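Local coordinates for RNA pseudouridylate synthase domain-containing protein 1 (Homo sapiens, PDB 5VBB), which probably binds RNA and isomerises uridine to pseudouridine, as expected of a member of the RluA family of pseudouridine synthases, at residues 96-107 with 159-168. Numbering follows the deposited sequence.
Sequences TKAYLALLRGHI and DPVSKVLLKP
S162 meets the loop G105-I107 with its hydroxyl, which donates to G105 O at 2.7 Å, on a lone pair, and accepts from I107 N at 2.9 Å. With chi1 at -61°, OG lies anti to the carbonyl carbon of S162, which puts it where it meets both groups and ties the chain leaving strand 96-104 back onto strand 159-168. The two strands run antiparallel, with Y99, A101 and L103 in hydrogen-bonded pairs with L166, V164 and S162. Side chains of these pairs share one face of the sheet: those of L103 and V164 cross at about a right angle, with L103 CD1 3.8 Å from V164 CG2, and A101 CB touches V164 CG2 and L166 CD1. The Y99 ring receives P168 CG obliquely at CE1, 3.8 Å away, and its side chain is about 7 Å from that of D67, the probable catalytic aspartate by analogy with relatives. L100, L102, K163 and L165 occupy the other face; L102 CD2 rests on K163 CB at 3.7 Å. Beyond S162, P160 CB lies over one face of the H106 imidazole in a CH-pi contact. R104, bent at chi2 (-75°), reaches D159 OD2 through NH1 only at a long 3.7 Å, with a water bridging them. The polar ends have further partners: K163 NZ pairs with D228, R104 NE with E200, and H106 NE2 bonds to G154 O. With an alanine at position 162, G105 O and I107 N would probably lose the partner they share, and the loop could shift. The chemistry thus grades from an apolar middle to a polar end, where one buried hydroxyl serves two backbone groups.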
# COMPACT_ATOMS: atom_id res chain seq x y z
N THR A 96 11.58 1.72 5.02
CA THR A 96 11.35 1.96 3.59
C THR A 96 10.13 1.13 3.17
O THR A 96 10.04 -0.05 3.49
CB THR A 96 12.58 1.61 2.76
OG1 THR A 96 13.66 2.38 3.24
CG2 THR A 96 12.39 1.90 1.28
N LYS A 97 9.20 1.76 2.44
CA LYS A 97 8.03 1.08 1.93
C LYS A 97 7.75 1.48 0.51
O LYS A 97 7.96 2.63 0.17
CB LYS A 97 6.78 1.48 2.74
CG LYS A 97 6.81 1.23 4.22
CD LYS A 97 5.39 1.32 4.79
CE LYS A 97 5.37 1.29 6.29
NZ LYS A 97 4.03 1.64 6.86
N ALA A 98 7.22 0.56 -0.31
CA ALA A 98 6.73 0.84 -1.64
C ALA A 98 5.50 0.00 -1.91
O ALA A 98 5.31 -1.09 -1.35
CB ALA A 98 7.80 0.62 -2.71
N TYR A 99 4.63 0.54 -2.75
CA TYR A 99 3.36 -0.08 -3.07
C TYR A 99 3.20 -0.14 -4.54
O TYR A 99 3.78 0.67 -5.26
CB TYR A 99 2.20 0.77 -2.54
CG TYR A 99 2.15 0.96 -1.05
CD1 TYR A 99 3.14 1.69 -0.39
CD2 TYR A 99 1.13 0.40 -0.28
CE1 TYR A 99 3.14 1.82 0.99
CE2 TYR A 99 1.09 0.57 1.10
CZ TYR A 99 2.11 1.27 1.73
OH TYR A 99 2.09 1.52 3.07
N LEU A 100 2.33 -1.03 -4.99
CA LEU A 100 1.90 -1.11 -6.37
C LEU A 100 0.45 -0.71 -6.38
O LEU A 100 -0.27 -0.99 -5.42
CB LEU A 100 2.00 -2.54 -6.91
CG LEU A 100 3.40 -3.10 -7.03
CD1 LEU A 100 3.36 -4.56 -7.36
CD2 LEU A 100 4.22 -2.35 -8.08
N ALA A 101 -0.01 -0.15 -7.52
CA ALA A 101 -1.41 0.21 -7.67
C ALA A 101 -1.81 0.28 -9.10
O ALA A 101 -0.96 0.50 -9.96
CB ALA A 101 -1.68 1.56 -7.02
N LEU A 102 -3.13 0.11 -9.36
CA LEU A 102 -3.73 0.34 -10.64
C LEU A 102 -4.56 1.58 -10.41
O LEU A 102 -5.43 1.57 -9.57
CB LEU A 102 -4.59 -0.79 -11.13
CG LEU A 102 -3.88 -2.10 -11.44
CD1 LEU A 102 -4.87 -3.19 -11.77
CD2 LEU A 102 -2.89 -1.94 -12.53
N LEU A 103 -4.25 2.67 -11.13
CA LEU A 103 -4.90 3.95 -10.98
C LEU A 103 -5.73 4.29 -12.21
O LEU A 103 -5.31 3.96 -13.31
CB LEU A 103 -3.82 5.03 -10.84
CG LEU A 103 -2.85 4.94 -9.67
CD1 LEU A 103 -2.03 6.21 -9.60
CD2 LEU A 103 -3.59 4.71 -8.36
N ARG A 104 -6.78 5.11 -12.04
CA ARG A 104 -7.64 5.54 -13.16
C ARG A 104 -6.91 6.51 -14.08
O ARG A 104 -6.27 7.43 -13.60
CB ARG A 104 -8.91 6.24 -12.64
CG ARG A 104 -9.88 5.35 -11.86
CD ARG A 104 -10.62 4.45 -12.79
NE ARG A 104 -11.52 3.51 -12.13
CZ ARG A 104 -11.97 2.40 -12.70
NH1 ARG A 104 -11.62 2.10 -13.94
NH2 ARG A 104 -12.76 1.57 -12.02
N GLY A 105 -7.05 6.30 -15.40
CA GLY A 105 -6.44 7.14 -16.42
C GLY A 105 -5.00 6.78 -16.74
O GLY A 105 -4.32 6.12 -15.96
N HIS A 106 -4.54 7.24 -17.91
CA HIS A 106 -3.16 7.07 -18.40
C HIS A 106 -2.34 8.29 -17.93
O HIS A 106 -2.58 9.39 -18.42
CB HIS A 106 -3.14 7.00 -19.94
CG HIS A 106 -3.66 5.69 -20.47
ND1 HIS A 106 -3.95 5.53 -21.80
CD2 HIS A 106 -3.80 4.50 -19.84
CE1 HIS A 106 -4.34 4.27 -21.94
NE2 HIS A 106 -4.25 3.61 -20.78
N ILE A 107 -1.39 8.10 -17.00
CA ILE A 107 -0.55 9.20 -16.49
C ILE A 107 0.56 9.39 -17.51
O ILE A 107 1.31 8.45 -17.74
CB ILE A 107 -0.03 8.83 -15.09
CG1 ILE A 107 -1.23 8.69 -14.13
CG2 ILE A 107 0.97 9.88 -14.57
CD1 ILE A 107 -0.94 8.27 -12.68
N ASP A 159 -11.35 0.08 -19.23
CA ASP A 159 -11.16 1.50 -18.94
C ASP A 159 -9.65 1.84 -18.82
O ASP A 159 -8.89 1.04 -18.29
CB ASP A 159 -11.92 1.89 -17.66
CG ASP A 159 -13.44 1.62 -17.74
OD1 ASP A 159 -14.01 1.74 -18.85
OD2 ASP A 159 -14.05 1.33 -16.69
N PRO A 160 -9.22 3.02 -19.30
CA PRO A 160 -7.79 3.38 -19.22
C PRO A 160 -7.28 3.48 -17.78
O PRO A 160 -7.90 4.14 -16.94
CB PRO A 160 -7.72 4.74 -19.92
CG PRO A 160 -9.11 5.23 -19.98
CD PRO A 160 -9.99 4.06 -20.01
N VAL A 161 -6.22 2.75 -17.49
CA VAL A 161 -5.62 2.81 -16.16
C VAL A 161 -4.09 2.79 -16.30
O VAL A 161 -3.53 2.31 -17.31
CB VAL A 161 -6.06 1.68 -15.18
CG1 VAL A 161 -7.57 1.62 -14.98
CG2 VAL A 161 -5.48 0.34 -15.55
N SER A 162 -3.45 3.20 -15.23
CA SER A 162 -1.98 3.13 -15.12
C SER A 162 -1.56 2.22 -14.00
O SER A 162 -2.00 2.38 -12.87
CB SER A 162 -1.39 4.51 -14.85
OG SER A 162 -1.70 5.40 -15.91
N LYS A 163 -0.63 1.31 -14.28
CA LYS A 163 -0.01 0.53 -13.23
C LYS A 163 1.18 1.34 -12.72
O LYS A 163 2.01 1.79 -13.52
CB LYS A 163 0.46 -0.82 -13.75
CG LYS A 163 1.00 -1.68 -12.61
CD LYS A 163 1.24 -3.07 -13.10
CE LYS A 163 1.94 -3.88 -12.06
NZ LYS A 163 2.27 -5.25 -12.54
N VAL A 164 1.25 1.58 -11.39
CA VAL A 164 2.29 2.43 -10.82
C VAL A 164 2.97 1.81 -9.64
O VAL A 164 2.40 0.96 -8.95
CB VAL A 164 1.72 3.82 -10.40
CG1 VAL A 164 1.00 4.51 -11.56
CG2 VAL A 164 0.79 3.70 -9.19
N LEU A 165 4.18 2.33 -9.35
CA LEU A 165 4.93 2.04 -8.14
C LEU A 165 4.83 3.33 -7.30
O LEU A 165 5.10 4.42 -7.83
CB LEU A 165 6.39 1.71 -8.46
CG LEU A 165 7.35 1.39 -7.29
CD1 LEU A 165 6.94 0.15 -6.58
CD2 LEU A 165 8.73 1.19 -7.79
N LEU A 166 4.47 3.21 -6.02
CA LEU A 166 4.34 4.36 -5.12
C LEU A 166 5.27 4.21 -3.97
O LEU A 166 5.24 3.18 -3.30
CB LEU A 166 2.92 4.47 -4.60
CG LEU A 166 1.85 4.67 -5.68
CD1 LEU A 166 0.51 4.29 -5.18
CD2 LEU A 166 1.86 6.07 -6.21
N LYS A 167 6.10 5.22 -3.71
CA LYS A 167 7.01 5.19 -2.57
C LYS A 167 6.68 6.38 -1.69
O LYS A 167 7.02 7.52 -2.02
CB LYS A 167 8.45 5.22 -3.04
CG LYS A 167 9.46 4.97 -1.91
CD LYS A 167 10.85 5.24 -2.38
CE LYS A 167 11.82 5.21 -1.25
NZ LYS A 167 13.19 5.52 -1.72
N PRO A 168 5.96 6.17 -0.58
CA PRO A 168 5.71 7.30 0.32
C PRO A 168 6.94 7.57 1.18
O PRO A 168 7.57 6.63 1.63
CB PRO A 168 4.57 6.81 1.19
CG PRO A 168 4.69 5.31 1.24
CD PRO A 168 5.46 4.90 -0.02
O HOH W 1 9.32 4.63 2.13
O HOH W 2 -12.61 -0.18 -15.05
O HOH W 3 -10.28 4.09 -15.83